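Local coordinates for protein VIN1 (Oscarella pearsei, PDB 6BFI) that binds actin filaments and may play a role in cell-cell adhesion as a vinculin homolog of a sponge, at residues A456-E461 against Q466-Y471; S449-P454 against R473-K478. All blocks are in the same frame, centred on the assembly; numbering follows the deposited sequence.

Interaction 1 (A456-E461 against Q466-Y471)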
ATOM      1  N   ALA A 456     -10.994  23.333  21.578  1.00 49.70           N
ATOM      2  CA  ALA A 456     -10.249  24.221  22.464  1.00 52.36           C
ATOM      3  C   ALA A 456     -10.938  25.569  22.605  1.00 52.31           C
ATOM      4  O   ALA A 456     -10.826  26.214  23.653  1.00 62.70           O
ATOM      5  CB  ALA A 456      -8.821  24.402  21.953  1.00 51.46           C
ATOM      6  N   ARG A 457     -11.656  26.011  21.572  1.00 49.93           N
ATOM      7  CA  ARG A 457     -12.402  27.258  21.670  1.00 52.18           C
ATOM      8  C   ARG A 457     -13.655  27.103  22.524  1.00 57.10           C
ATOM      9  O   ARG A 457     -14.077  28.066  23.172  1.00 56.02           O
ATOM     10  CB  ARG A 457     -12.770  27.770  20.276  1.00 53.58           C
ATOM     11  CG  ARG A 457     -13.045  29.267  20.224  1.00 62.54           C
ATOM     12  CD  ARG A 457     -13.384  29.738  18.819  1.00 66.47           C
ATOM     13  NE  ARG A 457     -12.279  29.553  17.884  1.00 64.34           N
ATOM     14  CZ  ARG A 457     -11.345  30.469  17.643  1.00 66.31           C
ATOM     15  NH1 ARG A 457     -11.379  31.637  18.272  1.00 66.46           N
ATOM     16  NH2 ARG A 457     -10.376  30.217  16.773  1.00 65.94           N
ATOM     17  N   VAL A 458     -14.257  25.910  22.543  1.00 54.94           N
ATOM     18  CA  VAL A 458     -15.352  25.659  23.473  1.00 58.71           C
ATOM     19  C   VAL A 458     -14.843  25.696  24.906  1.00 62.99           C
ATOM     20  O   VAL A 458     -15.497  26.256  25.796  1.00 70.09           O
ATOM     21  CB  VAL A 458     -16.047  24.321  23.163  1.00 59.49           C
ATOM     22  CG1 VAL A 458     -17.116  24.024  24.216  1.00 56.40           C
ATOM     23  CG2 VAL A 458     -16.660  24.344  21.774  1.00 59.18           C
ATOM     24  N   VAL A 459     -13.673  25.103  25.156  1.00 54.62           N
ATOM     25  CA  VAL A 459     -13.113  25.167  26.503  1.00 60.34           C
ATOM     26  C   VAL A 459     -12.770  26.605  26.872  1.00 61.78           C
ATOM     27  O   VAL A 459     -13.030  27.050  27.996  1.00 60.74           O
ATOM     28  CB  VAL A 459     -11.890  24.244  26.626  1.00 55.28           C
ATOM     29  CG1 VAL A 459     -11.151  24.516  27.931  1.00 57.40           C
ATOM     30  CG2 VAL A 459     -12.328  22.800  26.566  1.00 54.42           C
ATOM     31  N   LEU A 460     -12.199  27.357  25.926  1.00 64.23           N
ATOM     32  CA  LEU A 460     -11.776  28.727  26.202  1.00 66.54           C
ATOM     33  C   LEU A 460     -12.938  29.584  26.694  1.00 69.85           C
ATOM     34  O   LEU A 460     -12.762  30.427  27.582  1.00 64.56           O
ATOM     35  CB  LEU A 460     -11.160  29.346  24.948  1.00 58.15           C
ATOM     36  CG  LEU A 460     -10.767  30.821  25.053  1.00 60.79           C
ATOM     37  CD1 LEU A 460      -9.546  30.996  25.948  1.00 62.11           C
ATOM     38  CD2 LEU A 460     -10.531  31.421  23.676  1.00 60.36           C
ATOM     39  N   GLU A 461     -14.130  29.385  26.132  1.00 69.92           N
ATOM     40  CA  GLU A 461     -15.292  30.198  26.464  1.00 78.40           C
ATOM     41  C   GLU A 461     -16.248  29.495  27.424  1.00 77.86           C
ATOM     42  O   GLU A 461     -17.407  29.909  27.553  1.00 78.76           O
ATOM     43  CB  GLU A 461     -16.019  30.611  25.184  1.00 87.40           C
ATOM     44  CG  GLU A 461     -15.264  31.664  24.380  1.00 98.86           C
ATOM     45  CD  GLU A 461     -15.172  31.332  22.905  1.00105.26           C
ATOM     46  OE1 GLU A 461     -16.086  30.656  22.388  1.00110.53           O
ATOM     47  OE2 GLU A 461     -14.181  31.743  22.262  1.00110.52           O
ATOM     48  N   GLN A 466     -16.422  20.770  32.831  1.00 73.20           N
ATOM     49  CA  GLN A 466     -15.527  19.619  32.817  1.00 72.99           C
ATOM     50  C   GLN A 466     -15.723  18.772  31.566  1.00 72.86           C
ATOM     51  O   GLN A 466     -14.753  18.208  31.045  1.00 70.42           O
ATOM     52  CB  GLN A 466     -15.736  18.776  34.074  1.00 80.24           C
ATOM     53  CG  GLN A 466     -14.687  17.693  34.290  1.00 88.00           C
ATOM     54  CD  GLN A 466     -13.358  18.243  34.784  1.00 95.14           C
ATOM     55  OE1 GLN A 466     -13.171  19.455  34.887  1.00 99.66           O
ATOM     56  NE2 GLN A 466     -12.429  17.348  35.101  1.00 95.90           N
ATOM     57  N   ALA A 467     -16.960  18.670  31.071  1.00 69.22           N
ATOM     58  CA  ALA A 467     -17.216  17.867  29.878  1.00 74.84           C
ATOM     59  C   ALA A 467     -16.454  18.406  28.674  1.00 68.59           C
ATOM     60  O   ALA A 467     -15.857  17.636  27.912  1.00 60.90           O
ATOM     61  CB  ALA A 467     -18.715  17.821  29.589  1.00 68.58           C
ATOM     62  N   ALA A 468     -16.466  19.729  28.485  1.00 67.72           N
ATOM     63  CA  ALA A 468     -15.701  20.323  27.393  1.00 61.92           C
ATOM     64  C   ALA A 468     -14.211  20.068  27.569  1.00 59.21           C
ATOM     65  O   ALA A 468     -13.490  19.846  26.589  1.00 59.78           O
ATOM     66  CB  ALA A 468     -15.984  21.822  27.307  1.00 63.03           C
ATOM     67  N   LYS A 469     -13.735  20.088  28.816  1.00 60.89           N
ATOM     68  CA  LYS A 469     -12.328  19.813  29.089  1.00 65.94           C
ATOM     69  C   LYS A 469     -11.960  18.391  28.682  1.00 63.65           C
ATOM     70  O   LYS A 469     -10.956  18.168  27.990  1.00 58.95           O
ATOM     71  CB  LYS A 469     -12.043  20.043  30.573  1.00 72.08           C
ATOM     72  CG  LYS A 469     -10.593  19.884  30.988  1.00 76.45           C
ATOM     73  CD  LYS A 469     -10.456  20.099  32.488  1.00 87.31           C
ATOM     74  CE  LYS A 469      -9.016  20.336  32.905  1.00 90.07           C
ATOM     75  NZ  LYS A 469      -8.925  20.699  34.349  1.00 96.37           N
ATOM     76  N   ASP A 470     -12.771  17.414  29.099  1.00 65.24           N
ATOM     77  CA  ASP A 470     -12.487  16.021  28.775  1.00 65.13           C
ATOM     78  C   ASP A 470     -12.591  15.773  27.275  1.00 59.88           C
ATOM     79  O   ASP A 470     -11.816  14.989  26.712  1.00 57.54           O
ATOM     80  CB  ASP A 470     -13.439  15.099  29.537  1.00 73.46           C
ATOM     81  CG  ASP A 470     -13.518  15.434  31.016  1.00 85.19           C
ATOM     82  OD1 ASP A 470     -12.647  16.186  31.504  1.00 91.06           O
ATOM     83  OD2 ASP A 470     -14.450  14.947  31.689  1.00 87.90           O
ATOM     84  N   TYR A 471     -13.539  16.437  26.608  1.00 56.34           N
ATOM     85  CA  TYR A 471     -13.650  16.275  25.163  1.00 54.62           C
ATOM     86  C   TYR A 471     -12.442  16.868  24.449  1.00 54.25           C
ATOM     87  O   TYR A 471     -11.915  16.265  23.505  1.00 51.26           O
ATOM     88  CB  TYR A 471     -14.943  16.907  24.650  1.00 53.91           C
ATOM     89  CG  TYR A 471     -15.206  16.596  23.194  1.00 57.12           C
ATOM     90  CD1 TYR A 471     -15.581  15.320  22.797  1.00 58.24           C
ATOM     91  CD2 TYR A 471     -15.070  17.573  22.218  1.00 53.88           C
ATOM     92  CE1 TYR A 471     -15.817  15.026  21.468  1.00 66.36           C
ATOM     93  CE2 TYR A 471     -15.305  17.291  20.887  1.00 59.00           C
ATOM     94  CZ  TYR A 471     -15.675  16.014  20.517  1.00 67.24           C
ATOM     95  OH  TYR A 471     -15.910  15.722  19.191  1.00 71.69           O
TER
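V458 and V459, near the end of helix 452-460, pack on A468 at the start of helix 466-493, in an antiparallel helical hairpin of a vinculin-family helical bundle. The evidence for the hairpin is a short link of five residues and a local axis angle of 153°, with the axes 8.8 Å apart at closest approach. Apolar contact comes first. The CB of A468 meets two methyls, V459 CG2 at 3.9 Å and V458 CG1 at 4.0 Å, so the alanine methyl is shared by neighbouring valines. Having just one side-chain carbon at this point allows a close backbone approach: the CA atoms of V459 and A468 are 5.6 Å apart. The valines also face other helices, V458 touching D226 and A227 and V459 touching A390, which places the hairpin against helices 224-249 and 381-390.

The second kind is methyl against peptide. In V459, CG1 is anti to the backbone N (chi1 169°), which leaves CG2 as the branch directed across. It rests over the face of the peptide joining A468 to K469, 3.8 Å from K469 N, and lies broadside to the C=O bond, with CG2 just 3.2 Å from A468 O.

Interaction 2 (S449-P454 against R473-K478)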
ATOM      1  N   SER A 449      -7.408  17.357  12.409  1.00 52.46           N
ATOM      2  CA  SER A 449      -6.920  18.678  12.789  1.00 48.65           C
ATOM      3  C   SER A 449      -8.009  19.734  12.654  1.00 51.89           C
ATOM      4  O   SER A 449      -7.978  20.748  13.364  1.00 52.07           O
ATOM      5  CB  SER A 449      -5.703  19.055  11.945  1.00 51.30           C
ATOM      6  OG  SER A 449      -4.628  18.159  12.169  1.00 59.29           O
ATOM      7  N   THR A 450      -8.982  19.522  11.758  1.00 48.79           N
ATOM      8  CA  THR A 450     -10.071  20.492  11.646  1.00 48.87           C
ATOM      9  C   THR A 450     -10.891  20.614  12.930  1.00 51.89           C
ATOM     10  O   THR A 450     -11.579  21.625  13.116  1.00 48.59           O
ATOM     11  CB  THR A 450     -11.010  20.135  10.490  1.00 55.89           C
ATOM     12  OG1 THR A 450     -11.759  18.956  10.818  1.00 57.39           O
ATOM     13  CG2 THR A 450     -10.221  19.901   9.209  1.00 58.30           C
ATOM     14  N   ALA A 451     -10.835  19.626  13.820  1.00 48.78           N
ATOM     15  CA  ALA A 451     -11.664  19.612  15.018  1.00 47.53           C
ATOM     16  C   ALA A 451     -10.934  20.075  16.271  1.00 52.96           C
ATOM     17  O   ALA A 451     -11.559  20.177  17.332  1.00 51.26           O
ATOM     18  CB  ALA A 451     -12.231  18.208  15.249  1.00 42.24           C
ATOM     19  N   VAL A 452      -9.637  20.366  16.180  1.00 55.88           N
ATOM     20  CA  VAL A 452      -8.860  20.692  17.371  1.00 51.61           C
ATOM     21  C   VAL A 452      -9.163  22.108  17.853  1.00 51.88           C
ATOM     22  O   VAL A 452      -9.437  22.331  19.037  1.00 47.98           O
ATOM     23  CB  VAL A 452      -7.359  20.492  17.090  1.00 47.30           C
ATOM     24  CG1 VAL A 452      -6.517  21.141  18.173  1.00 43.65           C
ATOM     25  CG2 VAL A 452      -7.043  19.008  16.985  1.00 47.48           C
ATOM     26  N   VAL A 453      -9.115  23.087  16.944  1.00 54.41           N
ATOM     27  CA  VAL A 453      -9.378  24.474  17.346  1.00 53.82           C
ATOM     28  C   VAL A 453     -10.800  24.670  17.839  1.00 58.50           C
ATOM     29  O   VAL A 453     -10.987  25.370  18.847  1.00 60.26           O
ATOM     30  CB  VAL A 453      -8.993  25.433  16.205  1.00 51.62           C
ATOM     31  CG1 VAL A 453      -9.406  26.855  16.546  1.00 50.34           C
ATOM     32  CG2 VAL A 453      -7.491  25.364  15.938  1.00 47.91           C
ATOM     33  N   PRO A 454     -11.848  24.117  17.206  1.00 58.18           N
ATOM     34  CA  PRO A 454     -13.200  24.317  17.757  1.00 54.62           C
ATOM     35  C   PRO A 454     -13.365  23.815  19.182  1.00 56.15           C
ATOM     36  O   PRO A 454     -13.985  24.503  20.004  1.00 63.24           O
ATOM     37  CB  PRO A 454     -14.089  23.545  16.774  1.00 57.96           C
ATOM     38  CG  PRO A 454     -13.348  23.605  15.495  1.00 57.02           C
ATOM     39  CD  PRO A 454     -11.902  23.486  15.873  1.00 56.16           C
ATOM     40  N   ARG A 473      -9.459  17.101  25.684  1.00 67.31           N
ATOM     41  CA  ARG A 473      -8.358  16.168  25.905  1.00 71.27           C
ATOM     42  C   ARG A 473      -8.470  14.957  24.986  1.00 72.02           C
ATOM     43  O   ARG A 473      -7.464  14.482  24.443  1.00 76.30           O
ATOM     44  CB  ARG A 473      -8.322  15.735  27.370  1.00 77.65           C
ATOM     45  CG  ARG A 473      -7.277  14.677  27.679  1.00 83.40           C
ATOM     46  CD  ARG A 473      -7.101  14.512  29.177  1.00 93.62           C
ATOM     47  NE  ARG A 473      -8.382  14.532  29.877  1.00 99.09           N
ATOM     48  CZ  ARG A 473      -8.517  14.423  31.195  1.00103.99           C
ATOM     49  NH1 ARG A 473      -7.446  14.282  31.964  1.00109.04           N
ATOM     50  NH2 ARG A 473      -9.724  14.453  31.744  1.00103.73           N
ATOM     51  N   THR A 474      -9.690  14.454  24.784  1.00 67.25           N
ATOM     52  CA  THR A 474      -9.883  13.303  23.906  1.00 64.38           C
ATOM     53  C   THR A 474      -9.476  13.629  22.472  1.00 55.34           C
ATOM     54  O   THR A 474      -8.756  12.856  21.824  1.00 55.59           O
ATOM     55  CB  THR A 474     -11.340  12.844  23.958  1.00 67.70           C
ATOM     56  OG1 THR A 474     -11.676  12.458  25.297  1.00 72.40           O
ATOM     57  CG2 THR A 474     -11.548  11.665  23.032  1.00 68.18           C
ATOM     58  N   VAL A 475      -9.934  14.774  21.958  1.00 50.81           N
ATOM     59  CA  VAL A 475      -9.551  15.190  20.612  1.00 48.99           C
ATOM     60  C   VAL A 475      -8.042  15.373  20.526  1.00 50.83           C
ATOM     61  O   VAL A 475      -7.413  15.016  19.520  1.00 52.18           O
ATOM     62  CB  VAL A 475     -10.303  16.474  20.214  1.00 49.46           C
ATOM     63  CG1 VAL A 475      -9.849  16.953  18.843  1.00 52.27           C
ATOM     64  CG2 VAL A 475     -11.802  16.230  20.222  1.00 50.16           C
ATOM     65  N   LYS A 476      -7.435  15.913  21.587  1.00 48.78           N
ATOM     66  CA  LYS A 476      -5.986  16.059  21.620  1.00 49.49           C
ATOM     67  C   LYS A 476      -5.293  14.711  21.477  1.00 51.17           C
ATOM     68  O   LYS A 476      -4.304  14.587  20.746  1.00 50.43           O
ATOM     69  CB  LYS A 476      -5.552  16.746  22.917  1.00 50.39           C
ATOM     70  CG  LYS A 476      -4.063  17.061  22.978  1.00 49.84           C
ATOM     71  CD  LYS A 476      -3.655  17.647  24.325  1.00 54.75           C
ATOM     72  CE  LYS A 476      -3.682  16.595  25.423  1.00 58.20           C
ATOM     73  NZ  LYS A 476      -3.039  17.079  26.679  1.00 60.93           N
ATOM     74  N   GLU A 477      -5.801  13.685  22.164  1.00 55.20           N
ATOM     75  CA  GLU A 477      -5.178  12.370  22.071  1.00 58.41           C
ATOM     76  C   GLU A 477      -5.421  11.719  20.714  1.00 60.05           C
ATOM     77  O   GLU A 477      -4.585  10.937  20.248  1.00 64.09           O
ATOM     78  CB  GLU A 477      -5.677  11.471  23.200  1.00 62.22           C
ATOM     79  CG  GLU A 477      -5.292  11.978  24.581  1.00 73.21           C
ATOM     80  CD  GLU A 477      -5.932  11.178  25.698  1.00 81.23           C
ATOM     81  OE1 GLU A 477      -5.194  10.523  26.466  1.00 88.59           O
ATOM     82  OE2 GLU A 477      -7.177  11.201  25.802  1.00 82.90           O
ATOM     83  N   LYS A 478      -6.550  12.019  20.064  1.00 56.83           N
ATOM     84  CA  LYS A 478      -6.741  11.536  18.699  1.00 53.70           C
ATOM     85  C   LYS A 478      -5.738  12.176  17.748  1.00 49.95           C
ATOM     86  O   LYS A 478      -5.136  11.485  16.911  1.00 51.28           O
ATOM     87  CB  LYS A 478      -8.171  11.806  18.233  1.00 58.90           C
ATOM     88  CG  LYS A 478      -9.211  10.965  18.945  1.00 63.44           C
ATOM     89  CD  LYS A 478      -8.927   9.488  18.748  1.00 67.74           C
ATOM     90  CE  LYS A 478      -9.668   8.645  19.768  1.00 74.51           C
ATOM     91  NZ  LYS A 478      -9.365   7.197  19.606  1.00 78.41           N
TER
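V475 overlaps V452 and A451 with one branch, its CG1 methyl, which is the atom behind every close approach across the two segments. On one flank CG1 lies 3.9 Å from V452 CG2, the two valine side chains being inclined to each other rather than stacked in line. On another flank it lies 4.5 Å from A451 CB, a looser apolar touch. The third neighbour is polar: A451 O is 3.9 Å from V475 CG1, and the methyl sits over the face of the peptide joining A451 to V452, the angle at the oxygen being close to 90°. The torsions account for this division of labour. V475 holds CG1 anti to its own N (chi1 177°), extended toward the facing segment, whereas in V452 it is the other methyl, CG2, anti to the carbonyl carbon, that makes the meeting.

The contact belongs to an antiparallel pairing of helices in the all-helical vinculin fold. V475 packs on A451 and V452, at the start of helix 452-460, with a backbone spacing of 6.4 Å between the CA atoms of V452 and V475. Within segment 449-454, V452 N gives a backbone hydrogen bond of 3.3 Å to S449 O.

Other helices close the surroundings: V452 also touches I383 and L386 of helix 381-390, and A451 touches Y233 of helix 224-249. Toward helix 381-390, K476 directs its end away from segment 449-454, and its NZ forms a salt bridge with E387 OE1.

In the fold
Followed from the N terminus, the chain leaves helix 432-449, passes through 449-454 and runs along helix 452-460, then turns through a short connection into helix 466-493, which comes back beside it. Interaction 1 closes the small inner loop, with four residues between its segments. Interaction 2 closes the wider loop of eighteen intervening residues, so the first is nested inside the second and the two do not cross. Their centres lie 11 Å apart, on the same side of the chain's centre. Together they tie helix 452-460 to helix 466-493 near the turn and further back, at the start of helix 452-460; helices 224-249 and 381-390 border both contacts.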